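Aspartyl-tRNA synthetase 2 (Thermus thermophilus, PDB 1N9W) catalyses the ATP-dependent attachment of L-aspartate to both tRNA(Asp) and tRNA(Asn), activating the amino acid as aspartyl-AMP before transferring it to the tRNA acceptor end. Local coordinates at residues L339-L344 with E395-K400; W260-Q265 with G308-F313; L256-P261 with K400-P405. One frame throughout, in Å; residues are numbered along the deposited sequence.

Interaction 1: L339-L344 with E395-K400; sequences LLFRGL and ERLTQK
Arg342 reaches across to helix 394-402 with a single hydrogen bond, from NH1 to Lys400 O (2.9 Å). The acceptor sits at the edge of the guanidinium, only 7° out of its plane, and the bond is moderately bent, with an N-H...O angle of 152°. Beside it, Phe341 presents the CD2-CE2 side of its ring to the helix. Lys400 CB lies 3.4 Å from Phe341 CD2, approaching obliquely, while Leu397 O comes to the ring edge, 3.6 Å from Phe341 CE2. The Lys400 chain bends at chi2 (-64°) and then runs extended, which carries its methylenes past Phe341 O toward the turn, so that CG packs 4.0 Å from Leu344 CB. At the other end of the contact, Leu344 crosses Arg396 at about a right angle: its CD2 rests 3.5 Å from Arg396 CG, and its CD1 lies over one guanidinium face, offset toward the rim. The two sides are a beta hairpin, with a type I' turn from Phe341 to Leu344 joining strands 336-341 and 344-351, and the helix of class II motif 3, whose Arg396 is predicted to bind ATP. The extended Arg396 chain passes Leu344 to the point where NH1 donates to the main-chain Glu345 O, a bond that helps set the direction of the guanidinium. Arg342, also extended, has two further partners: NE forms a salt bridge with Asp310 and NH2 a hydrogen bond to Thr259 O. With an alanine here, the Asp310 carboxylate is likely to lose this counter-charge, and the Lys400 and Thr259 carbonyls these donors. The Phe341 ring also stacks with that of Trp311, and Leu397 continues into the side chains of Leu238 and Met241 on helix 227-248.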
# COMPACT_ATOMS: atom_id res chain seq x y z
N LEU B 339 15.40 -15.45 6.44
CA LEU B 339 16.26 -14.37 6.91
C LEU B 339 16.06 -14.18 8.40
O LEU B 339 14.93 -14.04 8.87
CB LEU B 339 15.94 -13.06 6.17
CG LEU B 339 16.65 -11.81 6.71
CD1 LEU B 339 18.16 -12.01 6.65
CD2 LEU B 339 16.22 -10.60 5.90
N LEU B 340 17.15 -14.19 9.15
CA LEU B 340 17.08 -13.99 10.59
C LEU B 340 17.58 -12.60 10.91
O LEU B 340 18.70 -12.23 10.54
CB LEU B 340 17.95 -15.01 11.32
CG LEU B 340 17.49 -16.46 11.25
CD1 LEU B 340 18.43 -17.32 12.08
CD2 LEU B 340 16.06 -16.58 11.76
N PHE B 341 16.75 -11.83 11.58
CA PHE B 341 17.12 -10.47 11.95
C PHE B 341 17.17 -10.39 13.47
O PHE B 341 16.15 -10.51 14.14
CB PHE B 341 16.10 -9.47 11.40
CG PHE B 341 16.37 -8.05 11.79
CD1 PHE B 341 17.63 -7.49 11.62
CD2 PHE B 341 15.35 -7.26 12.30
CE1 PHE B 341 17.87 -6.16 11.95
CE2 PHE B 341 15.57 -5.93 12.64
CZ PHE B 341 16.84 -5.38 12.46
N ARG B 342 18.37 -10.20 14.00
CA ARG B 342 18.55 -10.12 15.44
C ARG B 342 17.88 -11.28 16.18
O ARG B 342 17.31 -11.09 17.25
CB ARG B 342 18.02 -8.77 15.96
CG ARG B 342 18.95 -7.61 15.66
CD ARG B 342 18.41 -6.25 16.09
NE ARG B 342 19.43 -5.22 15.88
CZ ARG B 342 19.23 -3.91 15.98
NH1 ARG B 342 18.02 -3.43 16.27
NH2 ARG B 342 20.24 -3.07 15.77
N GLY B 343 17.95 -12.47 15.59
CA GLY B 343 17.37 -13.64 16.23
C GLY B 343 15.96 -14.02 15.83
O GLY B 343 15.48 -15.11 16.19
N LEU B 344 15.28 -13.15 15.11
CA LEU B 344 13.92 -13.43 14.70
C LEU B 344 13.80 -13.62 13.19
O LEU B 344 14.46 -12.94 12.40
CB LEU B 344 13.00 -12.29 15.14
CG LEU B 344 11.50 -12.50 14.95
CD1 LEU B 344 11.06 -13.74 15.73
CD2 LEU B 344 10.74 -11.27 15.42
N GLU B 395 5.73 -6.30 10.84
CA GLU B 395 5.81 -6.01 12.27
C GLU B 395 7.06 -6.54 12.96
O GLU B 395 7.61 -5.87 13.84
CB GLU B 395 4.58 -6.53 13.01
CG GLU B 395 3.34 -5.69 12.82
CD GLU B 395 2.51 -6.16 11.66
OE1 GLU B 395 3.07 -6.27 10.54
OE2 GLU B 395 1.31 -6.42 11.85
N ARG B 396 7.50 -7.74 12.60
CA ARG B 396 8.69 -8.31 13.23
C ARG B 396 9.91 -7.48 12.92
O ARG B 396 10.75 -7.22 13.79
CB ARG B 396 8.93 -9.74 12.75
CG ARG B 396 7.99 -10.73 13.34
CD ARG B 396 8.33 -12.12 12.86
NE ARG B 396 7.53 -13.10 13.58
CZ ARG B 396 7.57 -14.41 13.36
NH1 ARG B 396 8.38 -14.92 12.43
NH2 ARG B 396 6.80 -15.21 14.08
N LEU B 397 10.03 -7.08 11.66
CA LEU B 397 11.14 -6.26 11.24
C LEU B 397 11.15 -4.99 12.08
O LEU B 397 12.16 -4.63 12.67
CB LEU B 397 11.01 -5.91 9.76
CG LEU B 397 12.00 -4.90 9.19
CD1 LEU B 397 13.44 -5.34 9.47
CD2 LEU B 397 11.75 -4.80 7.70
N THR B 398 10.00 -4.33 12.13
CA THR B 398 9.83 -3.08 12.87
C THR B 398 10.14 -3.28 14.34
O THR B 398 10.81 -2.46 14.97
CB THR B 398 8.38 -2.54 12.74
OG1 THR B 398 8.11 -2.21 11.37
CG2 THR B 398 8.18 -1.31 13.61
N GLN B 399 9.63 -4.38 14.89
CA GLN B 399 9.83 -4.71 16.29
C GLN B 399 11.31 -4.82 16.63
O GLN B 399 11.82 -4.13 17.51
CB GLN B 399 9.14 -6.03 16.62
CG GLN B 399 9.15 -6.40 18.09
CD GLN B 399 9.47 -7.86 18.30
OE1 GLN B 399 9.00 -8.73 17.56
NE2 GLN B 399 10.26 -8.15 19.33
N LYS B 400 11.99 -5.72 15.93
CA LYS B 400 13.41 -5.93 16.17
C LYS B 400 14.27 -4.72 15.84
O LYS B 400 15.30 -4.49 16.48
CB LYS B 400 13.88 -7.17 15.39
CG LYS B 400 13.56 -8.46 16.12
CD LYS B 400 14.32 -8.50 17.45
CE LYS B 400 13.89 -9.65 18.33
NZ LYS B 400 14.75 -9.73 19.54

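Interaction 2: W260-Q265 with G308-F313; sequences WPSFPQ and GSDWLF
Ser262 and Asp310 are joined by a reciprocal pair of hydrogen bonds. Ser262 N donates to Asp310 OD2 (2.7 Å), meeting the anti side of that oxygen from 26° out of the carboxylate plane, and Asp310 N donates to Ser262 OG (2.9 Å) along a nearly straight line. The serine hydroxyl can serve because chi1, at 48°, tucks OG between its own backbone N and carbonyl carbon, turning it toward the start of the Asp310 backbone. A water bridges Ser262 OG, Ser309 OG and Phe263 O. One residue further on, the Trp311 indole donates NE1-H to Ser262 O (2.8 Å), with the oxygen close to the ring plane. That bond helps to fix the rotation of the indole, and Pro264 settles on one of its faces, CG lying 3.4 Å from Trp311 CZ2 toward the benzene rim. Ser309, with OG anti to its backbone N (chi1 174°), donates to Trp311 O in the carbonyl plane. The loop 260-265 thus covers the beginning of strand 311-315, which pairs with strand 336-341, while Pro264 also touches Leu242 of helix 227-248.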
# COMPACT_ATOMS: atom_id res chain seq x y z
N TRP B 260 20.64 1.32 15.76
CA TRP B 260 20.53 0.88 14.38
C TRP B 260 21.35 -0.36 14.06
O TRP B 260 22.47 -0.52 14.53
CB TRP B 260 20.92 2.02 13.43
CG TRP B 260 20.08 2.05 12.18
CD1 TRP B 260 20.51 1.95 10.89
CD2 TRP B 260 18.65 2.21 12.12
NE1 TRP B 260 19.45 2.02 10.03
CE2 TRP B 260 18.29 2.17 10.75
CE3 TRP B 260 17.64 2.34 13.08
CZ2 TRP B 260 16.97 2.30 10.32
CZ3 TRP B 260 16.32 2.47 12.65
CH2 TRP B 260 16.00 2.43 11.28
N PRO B 261 20.78 -1.27 13.25
CA PRO B 261 21.42 -2.53 12.85
C PRO B 261 22.62 -2.30 11.93
O PRO B 261 22.88 -1.18 11.49
CB PRO B 261 20.31 -3.28 12.12
CG PRO B 261 19.06 -2.68 12.66
CD PRO B 261 19.40 -1.22 12.75
N SER B 262 23.33 -3.39 11.65
CA SER B 262 24.48 -3.35 10.76
C SER B 262 23.94 -3.29 9.33
O SER B 262 22.83 -3.75 9.07
CB SER B 262 25.34 -4.60 10.96
OG SER B 262 24.56 -5.78 10.96
N PHE B 263 24.72 -2.73 8.41
CA PHE B 263 24.28 -2.59 7.03
C PHE B 263 23.95 -3.93 6.38
O PHE B 263 24.77 -4.85 6.38
CB PHE B 263 25.34 -1.88 6.20
CG PHE B 263 24.80 -1.27 4.94
CD1 PHE B 263 24.03 -0.12 5.00
CD2 PHE B 263 25.06 -1.85 3.71
CE1 PHE B 263 23.51 0.46 3.84
CE2 PHE B 263 24.55 -1.29 2.54
CZ PHE B 263 23.77 -0.13 2.60
N PRO B 264 22.73 -4.06 5.83
CA PRO B 264 22.24 -5.27 5.16
C PRO B 264 22.89 -5.55 3.81
O PRO B 264 22.22 -5.57 2.79
CB PRO B 264 20.74 -5.01 5.01
CG PRO B 264 20.45 -4.03 6.09
CD PRO B 264 21.63 -3.11 6.03
N GLN B 265 24.20 -5.75 3.80
CA GLN B 265 24.90 -6.03 2.56
C GLN B 265 25.85 -7.21 2.76
O GLN B 265 26.52 -7.30 3.79
CB GLN B 265 25.67 -4.80 2.09
CG GLN B 265 26.65 -5.09 0.98
CD GLN B 265 27.02 -3.84 0.21
OE1 GLN B 265 27.35 -2.80 0.79
NE2 GLN B 265 26.98 -3.94 -1.12
N GLY B 308 29.73 -9.93 13.15
CA GLY B 308 29.26 -8.63 13.60
C GLY B 308 28.08 -8.18 12.76
O GLY B 308 27.94 -7.01 12.43
N SER B 309 27.22 -9.14 12.42
CA SER B 309 26.06 -8.88 11.59
C SER B 309 24.76 -9.18 12.32
O SER B 309 24.62 -10.21 12.99
CB SER B 309 26.15 -9.73 10.32
OG SER B 309 24.97 -9.64 9.54
N ASP B 310 23.80 -8.27 12.20
CA ASP B 310 22.49 -8.43 12.85
C ASP B 310 21.62 -9.34 12.00
O ASP B 310 20.56 -9.78 12.43
CB ASP B 310 21.83 -7.06 13.00
CG ASP B 310 22.52 -6.19 14.02
OD1 ASP B 310 22.31 -6.42 15.23
OD2 ASP B 310 23.28 -5.28 13.62
N TRP B 311 22.09 -9.62 10.79
CA TRP B 311 21.35 -10.45 9.84
C TRP B 311 22.03 -11.79 9.54
O TRP B 311 23.26 -11.90 9.58
CB TRP B 311 21.16 -9.70 8.53
CG TRP B 311 20.91 -8.23 8.70
CD1 TRP B 311 21.84 -7.27 8.99
CD2 TRP B 311 19.65 -7.56 8.62
NE1 TRP B 311 21.24 -6.04 9.08
CE2 TRP B 311 19.90 -6.19 8.86
CE3 TRP B 311 18.34 -7.98 8.36
CZ2 TRP B 311 18.87 -5.23 8.85
CZ3 TRP B 311 17.33 -7.03 8.35
CH2 TRP B 311 17.60 -5.67 8.59
N LEU B 312 21.22 -12.79 9.23
CA LEU B 312 21.74 -14.12 8.92
C LEU B 312 20.83 -14.91 7.99
O LEU B 312 19.68 -15.19 8.32
CB LEU B 312 21.95 -14.92 10.21
CG LEU B 312 22.35 -16.39 10.05
CD1 LEU B 312 23.73 -16.50 9.40
CD2 LEU B 312 22.34 -17.06 11.42
N PHE B 313 21.35 -15.28 6.82
CA PHE B 313 20.58 -16.06 5.87
C PHE B 313 20.79 -17.55 6.11
O PHE B 313 21.92 -18.03 6.14
CB PHE B 313 21.00 -15.72 4.43
CG PHE B 313 20.20 -14.62 3.79
CD1 PHE B 313 18.81 -14.71 3.70
CD2 PHE B 313 20.84 -13.51 3.25
CE1 PHE B 313 18.07 -13.72 3.07
CE2 PHE B 313 20.11 -12.50 2.62
CZ PHE B 313 18.72 -12.61 2.52
O HOH W 1 25.19 -6.79 8.52

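Interaction 3: L256-P261 with K400-P405; sequences LGATWP and KLLGLP
One face of the Trp260 indole carries Leu401, whose CD1 makes a CH-pi contact 3.9 Å from the centroid of the six-membered ring and 14° off its normal. Leu401 CD2 extends to the corner of the same ring, 3.5 Å from Trp260 CH2. The adjoining Pro261 lies over this face too, its CD near the rim, and Leu242 and Leu246 of helix 227-248 also touch Trp260. Leu401 holds CG opposite its backbone N (chi1 -176°), which puts CD1 in the corner between indole and pyrrolidine, with CD2 against the indole alone; the fit is tight, with CD1 only 3.4 Å from Pro261 CG. Nearer the helix end, Ala258 CB presses against the backbone, 3.4 Å from Leu402 CA, a tight approach, with the Ala258 and Leu402 CA atoms 4.7 Å apart. Leu256 completes the apolar row, its CD1 meeting Leu402 CD1 at 3.6 Å, and both leucines touch Pro124 of helix 119-141. No hydrogen bond crosses the contact. The contact packs two helix exits together: a Schellman motif, with Gly257 at positive phi, closes helix 250-255, and Gly403 leads the chain out of the motif 3 helix of the class II synthetase catalytic domain.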
# COMPACT_ATOMS: atom_id res chain seq x y z
N LEU B 256 12.70 6.59 20.30
CA LEU B 256 12.64 5.26 20.89
C LEU B 256 14.04 4.80 21.28
O LEU B 256 14.23 3.74 21.87
CB LEU B 256 12.01 4.27 19.89
CG LEU B 256 10.58 4.60 19.43
CD1 LEU B 256 10.19 3.71 18.26
CD2 LEU B 256 9.62 4.42 20.59
N GLY B 257 15.03 5.63 20.94
CA GLY B 257 16.41 5.30 21.27
C GLY B 257 16.89 3.96 20.73
O GLY B 257 17.85 3.40 21.23
N ALA B 258 16.22 3.46 19.69
CA ALA B 258 16.61 2.18 19.11
C ALA B 258 18.01 2.25 18.51
O ALA B 258 18.35 3.23 17.86
CB ALA B 258 15.60 1.77 18.04
N THR B 259 18.82 1.22 18.73
CA THR B 259 20.17 1.19 18.16
C THR B 259 20.04 0.64 16.73
O THR B 259 19.41 -0.39 16.52
CB THR B 259 21.12 0.27 18.97
OG1 THR B 259 20.63 -1.08 18.94
CG2 THR B 259 21.21 0.73 20.42
N TRP B 260 20.64 1.32 15.76
CA TRP B 260 20.53 0.88 14.38
C TRP B 260 21.35 -0.36 14.06
O TRP B 260 22.47 -0.52 14.53
CB TRP B 260 20.92 2.02 13.43
CG TRP B 260 20.08 2.05 12.18
CD1 TRP B 260 20.51 1.95 10.89
CD2 TRP B 260 18.65 2.21 12.12
NE1 TRP B 260 19.45 2.02 10.03
CE2 TRP B 260 18.29 2.17 10.75
CE3 TRP B 260 17.64 2.34 13.08
CZ2 TRP B 260 16.97 2.30 10.32
CZ3 TRP B 260 16.32 2.47 12.65
CH2 TRP B 260 16.00 2.43 11.28
N PRO B 261 20.78 -1.27 13.25
CA PRO B 261 21.42 -2.53 12.85
C PRO B 261 22.62 -2.30 11.93
O PRO B 261 22.88 -1.18 11.49
CB PRO B 261 20.31 -3.28 12.12
CG PRO B 261 19.06 -2.68 12.66
CD PRO B 261 19.40 -1.22 12.75
N LYS B 400 11.99 -5.72 15.93
CA LYS B 400 13.41 -5.93 16.17
C LYS B 400 14.27 -4.72 15.84
O LYS B 400 15.30 -4.49 16.48
CB LYS B 400 13.88 -7.17 15.39
CG LYS B 400 13.56 -8.46 16.12
CD LYS B 400 14.32 -8.50 17.45
CE LYS B 400 13.89 -9.65 18.33
NZ LYS B 400 14.75 -9.73 19.54
N LEU B 401 13.85 -3.94 14.85
CA LEU B 401 14.59 -2.75 14.45
C LEU B 401 14.56 -1.69 15.54
O LEU B 401 15.55 -1.01 15.78
CB LEU B 401 13.98 -2.16 13.18
CG LEU B 401 14.68 -0.95 12.55
CD1 LEU B 401 16.00 -1.39 11.95
CD2 LEU B 401 13.79 -0.34 11.46
N LEU B 402 13.42 -1.56 16.20
CA LEU B 402 13.26 -0.55 17.24
C LEU B 402 13.48 -1.04 18.67
O LEU B 402 13.33 -0.27 19.62
CB LEU B 402 11.87 0.08 17.12
CG LEU B 402 11.62 0.70 15.75
CD1 LEU B 402 10.18 1.19 15.64
CD2 LEU B 402 12.60 1.84 15.54
N GLY B 403 13.83 -2.31 18.83
CA GLY B 403 14.08 -2.86 20.15
C GLY B 403 12.84 -2.85 21.02
O GLY B 403 12.90 -2.51 22.20
N LEU B 404 11.71 -3.23 20.44
CA LEU B 404 10.46 -3.24 21.18
C LEU B 404 10.22 -4.56 21.89
O LEU B 404 10.69 -5.61 21.45
CB LEU B 404 9.30 -2.95 20.22
CG LEU B 404 9.53 -1.78 19.25
CD1 LEU B 404 8.45 -1.77 18.19
CD2 LEU B 404 9.56 -0.47 20.01
N PRO B 405 9.49 -4.52 23.02
CA PRO B 405 9.17 -5.70 23.82
C PRO B 405 8.66 -6.86 22.96
O PRO B 405 9.35 -7.86 22.79
CB PRO B 405 8.10 -5.19 24.77
CG PRO B 405 8.56 -3.79 25.03
CD PRO B 405 8.95 -3.30 23.65

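The three contacts meet around Arg342, their centres about 10 to 13 Å apart. Its NE lies 3.2 Å from Asp310 OD1, tying interaction 1 to interaction 2, and its NH2 lies 2.9 Å from Thr259 O, tying it to interaction 3. Phe341 CD1 and Trp311 CZ3, 3.3 Å apart, add an aromatic link between neighbouring strands. Interactions 1 and 3 use successive parts of helix 394-402 and share Lys400, whereas interactions 2 and 3 share Trp260 and Pro261. Interaction 1 is the one at the predicted ATP site: the Arg396 side chain is about 4 Å from that of Glu345, while Trp311 and Leu401 stand about 10 and 9 Å from Arg396, side chain to side chain.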